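Local coordinates for D-alanine--D-alanine ligase (Coxiella burnetii, PDB 3TQT), which catalyses the ATP-dependent joining of two D-alanines into D-alanyl-D-alanine, a building block of peptidoglycan, releasing ADP and phosphate, at residues Ile230-Leu235 and Lys241-Gly246; Gln285-Ala290 and Ala300-Phe305. All blocks are in the same frame, centred on the assembly; numbering follows the deposited sequence.

Contact 1. Residues Ile230-Leu235 and Lys241-Gly246; sequences IECAVL and KASLPG
Ala233 and Ser243 meet where two antiparallel strands lose their regular pairing, and the serine side chain makes good the loss. From Ala233 the backbone N donates to Ser243 OG at 2.9 Å, a place that a main-chain oxygen would hold in an unbroken sheet, while Ser243 N returns a bond of 2.7 Å to Ala233 O, nearly along the C=O axis. With chi1 at 69°, Ser243 OG sits between its own N and carbonyl carbon, where it can also donate to Leu244 O. One hydroxyl thus takes a bond from the partner strand and gives one to its own segment, at a point where the register shifts by one residue. Regular exchange resumes on each side of it: Glu231 and Gly246 trade two backbone bonds, as do Leu235 and Lys241. The close packing lies along the buried strand. Cys232 SG rests 3.7 Å from Ala242 CB, and Ile230 CG2 lies alongside Pro245 CB at the same distance. Looser is the outer side, where Leu244 turns away from the partner strand into an exposed position; Lys241, paired through its backbone, sends its side chain out to the exposed side. Ala287 of helix 277-293 touches Cys232 and Val234 on one face, whereas Trp333 of helix 328-335 touches Ala233 and Leu235. The pairing makes a beta hairpin whose second strand is broken by a bulge or short loop, part of the antiparallel sheet in the ATP-grasp region, with Glu231 at its predicted ATP-binding end.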
ATOM      1  N   ILE A 230      22.897   0.042  13.731  1.00 21.98           N
ATOM      2  CA  ILE A 230      22.403   1.098  14.600  1.00 22.28           C
ATOM      3  C   ILE A 230      20.936   1.326  14.267  1.00 25.46           C
ATOM      4  O   ILE A 230      20.533   1.242  13.100  1.00 27.49           O
ATOM      5  CB  ILE A 230      23.202   2.388  14.382  1.00 27.31           C
ATOM      6  CG1 ILE A 230      24.699   2.132  14.631  1.00 26.09           C
ATOM      7  CG2 ILE A 230      22.662   3.520  15.263  1.00 26.79           C
ATOM      8  CD1 ILE A 230      25.011   1.600  16.010  1.00 27.73           C
ATOM      9  N   GLU A 231      20.126   1.568  15.289  1.00 21.03           N
ATOM     10  CA  GLU A 231      18.709   1.779  15.065  1.00 19.15           C
ATOM     11  C   GLU A 231      18.293   3.105  15.668  1.00 23.84           C
ATOM     12  O   GLU A 231      18.945   3.618  16.572  1.00 23.42           O
ATOM     13  CB  GLU A 231      17.901   0.644  15.678  1.00 21.68           C
ATOM     14  CG  GLU A 231      18.331  -0.723  15.195  1.00 28.16           C
ATOM     15  CD  GLU A 231      17.455  -1.815  15.755  1.00 29.47           C
ATOM     16  OE1 GLU A 231      16.753  -1.545  16.751  1.00 30.30           O
ATOM     17  OE2 GLU A 231      17.453  -2.923  15.188  1.00 30.99           O
ATOM     18  N   CYS A 232      17.212   3.661  15.142  1.00 19.10           N
ATOM     19  CA  CYS A 232      16.710   4.932  15.628  1.00 19.35           C
ATOM     20  C   CYS A 232      15.194   4.918  15.533  1.00 23.35           C
ATOM     21  O   CYS A 232      14.628   4.580  14.493  1.00 22.23           O
ATOM     22  CB  CYS A 232      17.302   6.078  14.806  1.00 20.23           C
ATOM     23  SG  CYS A 232      16.826   7.720  15.367  1.00 27.09           S
ATOM     24  N   ALA A 233      14.544   5.262  16.635  1.00 22.28           N
ATOM     25  CA  ALA A 233      13.095   5.267  16.692  1.00 22.68           C
ATOM     26  C   ALA A 233      12.615   6.649  16.301  1.00 25.67           C
ATOM     27  O   ALA A 233      13.073   7.647  16.848  1.00 23.59           O
ATOM     28  CB  ALA A 233      12.618   4.919  18.083  1.00 22.94           C
ATOM     29  N   VAL A 234      11.703   6.698  15.338  1.00 20.34           N
ATOM     30  CA  VAL A 234      11.111   7.956  14.895  1.00 23.53           C
ATOM     31  C   VAL A 234       9.641   8.008  15.305  1.00 21.07           C
ATOM     32  O   VAL A 234       8.920   7.005  15.250  1.00 20.78           O
ATOM     33  CB  VAL A 234      11.243   8.126  13.372  1.00 20.56           C
ATOM     34  CG1 VAL A 234      10.589   9.432  12.907  1.00 17.36           C
ATOM     35  CG2 VAL A 234      12.710   8.095  12.966  1.00 23.34           C
ATOM     36  N   LEU A 235       9.211   9.182  15.744  1.00 19.11           N
ATOM     37  CA  LEU A 235       7.836   9.372  16.190  1.00 20.15           C
ATOM     38  C   LEU A 235       7.294  10.677  15.654  1.00 19.77           C
ATOM     39  O   LEU A 235       7.929  11.726  15.780  1.00 22.44           O
ATOM     40  CB  LEU A 235       7.795   9.408  17.706  1.00 20.45           C
ATOM     41  CG  LEU A 235       6.469   9.758  18.365  1.00 19.84           C
ATOM     42  CD1 LEU A 235       5.467   8.638  18.161  1.00 19.58           C
ATOM     43  CD2 LEU A 235       6.733   9.992  19.848  1.00 25.18           C
ATOM     44  N   LYS A 241      10.195  13.221  15.248  1.00 25.28           N
ATOM     45  CA  LYS A 241      11.289  13.342  16.206  1.00 27.94           C
ATOM     46  C   LYS A 241      12.028  12.019  16.251  1.00 26.81           C
ATOM     47  O   LYS A 241      11.441  10.960  16.040  1.00 25.05           O
ATOM     48  CB  LYS A 241      10.765  13.679  17.604  1.00 27.99           C
ATOM     49  CG  LYS A 241      10.142  15.065  17.719  1.00 35.87           C
ATOM     50  CD  LYS A 241       9.589  15.308  19.123  1.00 53.32           C
ATOM     51  CE  LYS A 241       8.548  14.255  19.514  1.00 58.78           C
ATOM     52  NZ  LYS A 241       7.837  14.568  20.798  1.00 59.91           N
ATOM     53  N   ALA A 242      13.321  12.082  16.522  1.00 21.99           N
ATOM     54  CA  ALA A 242      14.133  10.879  16.513  1.00 22.89           C
ATOM     55  C   ALA A 242      14.675  10.600  17.908  1.00 31.58           C
ATOM     56  O   ALA A 242      15.060  11.520  18.624  1.00 27.38           O
ATOM     57  CB  ALA A 242      15.265  11.030  15.509  1.00 22.35           C
ATOM     58  N   SER A 243      14.690   9.329  18.293  1.00 28.56           N
ATOM     59  CA  SER A 243      15.233   8.914  19.582  1.00 27.32           C
ATOM     60  C   SER A 243      16.748   8.961  19.538  1.00 24.24           C
ATOM     61  O   SER A 243      17.344   9.165  18.488  1.00 29.43           O
ATOM     62  CB  SER A 243      14.811   7.474  19.889  1.00 21.15           C
ATOM     63  OG  SER A 243      15.473   6.570  19.001  1.00 24.10           O
ATOM     64  N   LEU A 244      17.373   8.767  20.691  1.00 29.41           N
ATOM     65  CA  LEU A 244      18.786   8.453  20.706  1.00 33.09           C
ATOM     66  C   LEU A 244      18.957   7.123  19.987  1.00 28.35           C
ATOM     67  O   LEU A 244      18.111   6.230  20.103  1.00 24.92           O
ATOM     68  CB  LEU A 244      19.305   8.362  22.138  1.00 30.33           C
ATOM     69  CG  LEU A 244      19.252   9.710  22.861  1.00 36.83           C
ATOM     70  CD1 LEU A 244      19.679   9.578  24.307  1.00 39.41           C
ATOM     71  CD2 LEU A 244      20.105  10.738  22.128  1.00 38.15           C
ATOM     72  N   PRO A 245      20.050   6.989  19.233  1.00 30.85           N
ATOM     73  CA  PRO A 245      20.331   5.763  18.484  1.00 31.28           C
ATOM     74  C   PRO A 245      20.538   4.593  19.433  1.00 31.28           C
ATOM     75  O   PRO A 245      21.003   4.792  20.553  1.00 30.13           O
ATOM     76  CB  PRO A 245      21.661   6.074  17.784  1.00 29.82           C
ATOM     77  CG  PRO A 245      21.799   7.566  17.835  1.00 37.59           C
ATOM     78  CD  PRO A 245      21.127   7.981  19.102  1.00 39.08           C
ATOM     79  N   GLY A 246      20.172   3.394  18.999  1.00 25.15           N
ATOM     80  CA  GLY A 246      20.477   2.193  19.751  1.00 26.21           C
ATOM     81  C   GLY A 246      21.292   1.285  18.858  1.00 26.93           C
ATOM     82  O   GLY A 246      21.485   1.580  17.674  1.00 25.45           O
TER

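Contact 2. Residues Gln285-Ala290 and Ala300-Phe305; sequences QIAIDA and ARVDFF
Ala287 settles against Val302 and Phe304, joining a helix to the face of the antiparallel sheet in the ATP-grasp fold. The small methyl is the centre of the first shell: Ala287 CB lies 3.9 Å from Val302 CG2 and 3.8 Å from Phe304 CZ. Phe304 comes to the helix with its ring edge, not a face. Near the plane of that ring, Ile286 CG2 stands 3.7 Å from Phe304 CE1, and the backbone N of Ala287 lies close to Phe304 CZ. The Phe304 torsion (chi1 -62°) sets CG opposite the carbonyl carbon and sends the ring toward the helix, while Ile286 reaches the ring through the methyl branch that is anti to its backbone N. The axes of the two segments run 8.9 Å apart at closest approach and are inclined at 125°. The contact rests on Ile286, Ala287, Val302 and Phe304. Farther out, Val312 and Val314 of strand 312-318 touch Phe304, and backbone bonds from Val302 to Cys232 tie the strand to its other neighbour. Arg301 and Asp303 lie on the opposite face of the strand from this packing. Asp303, a predicted magnesium ligand, is gripped side-on within the guanidinium plane: Arg301 NE bonds to Asp303 OD1 at 2.8 Å and Arg301 NH2 to Asp303 OD2 at 2.9 Å, each oxygen using its syn lone pair.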
ATOM      1  N   GLN A 285      19.078  12.621  11.973  1.00 25.47           N
ATOM      2  CA  GLN A 285      18.530  13.437  10.897  1.00 26.56           C
ATOM      3  C   GLN A 285      18.085  12.595   9.714  1.00 23.67           C
ATOM      4  O   GLN A 285      17.042  12.859   9.117  1.00 28.93           O
ATOM      5  CB  GLN A 285      19.505  14.505  10.425  1.00 25.49           C
ATOM      6  CG  GLN A 285      18.859  15.467   9.428  1.00 37.16           C
ATOM      7  CD  GLN A 285      17.718  16.275  10.043  1.00 40.27           C
ATOM      8  OE1 GLN A 285      17.946  17.110  10.915  1.00 39.90           O
ATOM      9  NE2 GLN A 285      16.482  16.021   9.593  1.00 35.71           N
ATOM     10  N   ILE A 286      18.875  11.585   9.383  1.00 23.55           N
ATOM     11  CA  ILE A 286      18.554  10.713   8.263  1.00 21.23           C
ATOM     12  C   ILE A 286      17.331   9.876   8.604  1.00 21.28           C
ATOM     13  O   ILE A 286      16.473   9.646   7.755  1.00 22.20           O
ATOM     14  CB  ILE A 286      19.737   9.794   7.897  1.00 24.41           C
ATOM     15  CG1 ILE A 286      20.914  10.639   7.396  1.00 30.69           C
ATOM     16  CG2 ILE A 286      19.327   8.804   6.814  1.00 20.49           C
ATOM     17  CD1 ILE A 286      22.139   9.828   7.080  1.00 33.54           C
ATOM     18  N   ALA A 287      17.236   9.435   9.850  1.00 19.60           N
ATOM     19  CA  ALA A 287      16.030   8.698  10.267  1.00 25.04           C
ATOM     20  C   ALA A 287      14.766   9.533  10.028  1.00 19.23           C
ATOM     21  O   ALA A 287      13.768   9.038   9.490  1.00 19.37           O
ATOM     22  CB  ALA A 287      16.129   8.261  11.723  1.00 21.85           C
ATOM     23  N   ILE A 288      14.815  10.800  10.430  1.00 20.26           N
ATOM     24  CA  ILE A 288      13.698  11.710  10.240  1.00 26.62           C
ATOM     25  C   ILE A 288      13.444  11.962   8.760  1.00 25.44           C
ATOM     26  O   ILE A 288      12.306  11.925   8.310  1.00 22.01           O
ATOM     27  CB  ILE A 288      13.940  13.049  10.949  1.00 21.70           C
ATOM     28  CG1 ILE A 288      13.747  12.879  12.455  1.00 19.95           C
ATOM     29  CG2 ILE A 288      13.007  14.107  10.401  1.00 26.59           C
ATOM     30  CD1 ILE A 288      14.366  13.998  13.263  1.00 25.57           C
ATOM     31  N   ASP A 289      14.506  12.207   8.001  1.00 25.47           N
ATOM     32  CA  ASP A 289      14.357  12.448   6.565  1.00 23.12           C
ATOM     33  C   ASP A 289      13.808  11.224   5.825  1.00 21.53           C
ATOM     34  O   ASP A 289      12.977  11.351   4.933  1.00 21.23           O
ATOM     35  CB  ASP A 289      15.686  12.876   5.953  1.00 27.24           C
ATOM     36  CG  ASP A 289      16.142  14.241   6.446  1.00 33.93           C
ATOM     37  OD1 ASP A 289      15.352  14.928   7.118  1.00 32.19           O
ATOM     38  OD2 ASP A 289      17.285  14.624   6.153  1.00 36.15           O
ATOM     39  N   ALA A 290      14.293  10.045   6.193  1.00 18.68           N
ATOM     40  CA  ALA A 290      13.826   8.799   5.602  1.00 20.09           C
ATOM     41  C   ALA A 290      12.341   8.598   5.909  1.00 18.39           C
ATOM     42  O   ALA A 290      11.565   8.237   5.042  1.00 16.21           O
ATOM     43  CB  ALA A 290      14.634   7.632   6.160  1.00 19.68           C
ATOM     44  N   ALA A 300       8.247   4.779  13.121  1.00 21.34           N
ATOM     45  CA  ALA A 300       9.058   3.850  12.359  1.00 20.68           C
ATOM     46  C   ALA A 300      10.332   3.602  13.140  1.00 19.80           C
ATOM     47  O   ALA A 300      10.851   4.501  13.796  1.00 22.73           O
ATOM     48  CB  ALA A 300       9.400   4.424  11.003  1.00 17.70           C
ATOM     49  N   ARG A 301      10.849   2.387  13.055  1.00 18.90           N
ATOM     50  CA  ARG A 301      12.219   2.176  13.452  1.00 17.38           C
ATOM     51  C   ARG A 301      13.070   2.124  12.194  1.00 23.12           C
ATOM     52  O   ARG A 301      12.854   1.270  11.331  1.00 22.61           O
ATOM     53  CB  ARG A 301      12.379   0.885  14.240  1.00 20.27           C
ATOM     54  CG  ARG A 301      13.657   0.861  15.043  1.00 16.59           C
ATOM     55  CD  ARG A 301      13.871  -0.502  15.661  1.00 19.40           C
ATOM     56  NE  ARG A 301      14.181  -1.481  14.627  1.00 20.52           N
ATOM     57  CZ  ARG A 301      13.615  -2.677  14.535  1.00 29.63           C
ATOM     58  NH1 ARG A 301      12.696  -3.045  15.419  1.00 31.37           N
ATOM     59  NH2 ARG A 301      13.976  -3.504  13.561  1.00 27.11           N
ATOM     60  N   VAL A 302      14.022   3.048  12.085  1.00 20.28           N
ATOM     61  CA  VAL A 302      14.943   3.065  10.953  1.00 22.40           C
ATOM     62  C   VAL A 302      16.217   2.355  11.346  1.00 18.77           C
ATOM     63  O   VAL A 302      16.854   2.717  12.348  1.00 19.98           O
ATOM     64  CB  VAL A 302      15.302   4.495  10.534  1.00 20.06           C
ATOM     65  CG1 VAL A 302      16.126   4.464   9.249  1.00 17.04           C
ATOM     66  CG2 VAL A 302      14.042   5.329  10.353  1.00 22.72           C
ATOM     67  N   ASP A 303      16.571   1.335  10.567  1.00 19.60           N
ATOM     68  CA  ASP A 303      17.738   0.506  10.839  1.00 24.66           C
ATOM     69  C   ASP A 303      18.837   0.883   9.872  1.00 18.17           C
ATOM     70  O   ASP A 303      18.613   0.966   8.664  1.00 19.98           O
ATOM     71  CB  ASP A 303      17.402  -0.978  10.702  1.00 23.30           C
ATOM     72  CG  ASP A 303      16.340  -1.434  11.701  1.00 28.16           C
ATOM     73  OD1 ASP A 303      15.997  -0.665  12.631  1.00 23.98           O
ATOM     74  OD2 ASP A 303      15.848  -2.568  11.548  1.00 23.21           O
ATOM     75  N   PHE A 304      20.013   1.130  10.428  1.00 21.95           N
ATOM     76  CA  PHE A 304      21.158   1.593   9.669  1.00 22.30           C
ATOM     77  C   PHE A 304      22.318   0.624   9.792  1.00 26.03           C
ATOM     78  O   PHE A 304      22.384  -0.182  10.728  1.00 24.41           O
ATOM     79  CB  PHE A 304      21.686   2.890  10.263  1.00 22.77           C
ATOM     80  CG  PHE A 304      20.730   4.040  10.233  1.00 26.22           C
ATOM     81  CD1 PHE A 304      20.849   5.024   9.273  1.00 24.54           C
ATOM     82  CD2 PHE A 304      19.771   4.185  11.214  1.00 24.16           C
ATOM     83  CE1 PHE A 304      19.991   6.102   9.268  1.00 23.38           C
ATOM     84  CE2 PHE A 304      18.911   5.260  11.216  1.00 24.38           C
ATOM     85  CZ  PHE A 304      19.020   6.221  10.254  1.00 21.19           C
ATOM     86  N   PHE A 305      23.260   0.749   8.864  1.00 22.68           N
ATOM     87  CA  PHE A 305      24.633   0.310   9.101  1.00 20.64           C
ATOM     88  C   PHE A 305      25.472   1.566   9.265  1.00 25.52           C
ATOM     89  O   PHE A 305      25.273   2.557   8.558  1.00 24.09           O
ATOM     90  CB  PHE A 305      25.157  -0.532   7.936  1.00 24.66           C
ATOM     91  CG  PHE A 305      24.774  -1.975   8.028  1.00 25.15           C
ATOM     92  CD1 PHE A 305      25.567  -2.870   8.720  1.00 31.10           C
ATOM     93  CD2 PHE A 305      23.606  -2.432   7.446  1.00 32.62           C
ATOM     94  CE1 PHE A 305      25.210  -4.204   8.816  1.00 34.02           C
ATOM     95  CE2 PHE A 305      23.243  -3.762   7.533  1.00 35.94           C
ATOM     96  CZ  PHE A 305      24.046  -4.647   8.224  1.00 39.41           C
TER

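In the fold
Followed from the N terminus, the chain passes through two local closures in series, neither enclosing the other. Contact 1 closes first, where the short turn after 230-235 brings 241-246 back beside it. The chain then runs through strand 268-270 into helix 277-293, and contact 2 closes a second loop when 300-305 returns along the sheet to pack against that helix. The two meet within one sheet, because strands 228-236 and 298-306 are neighbours: Ile230 O lies 2.7 Å from Phe304 N, a probable hydrogen bond. Helix 277-293 bears on both of these strands. On the other sheet face, Glu231 packs beside Asp303, bringing predicted ATP-binding and magnesium-binding positions together.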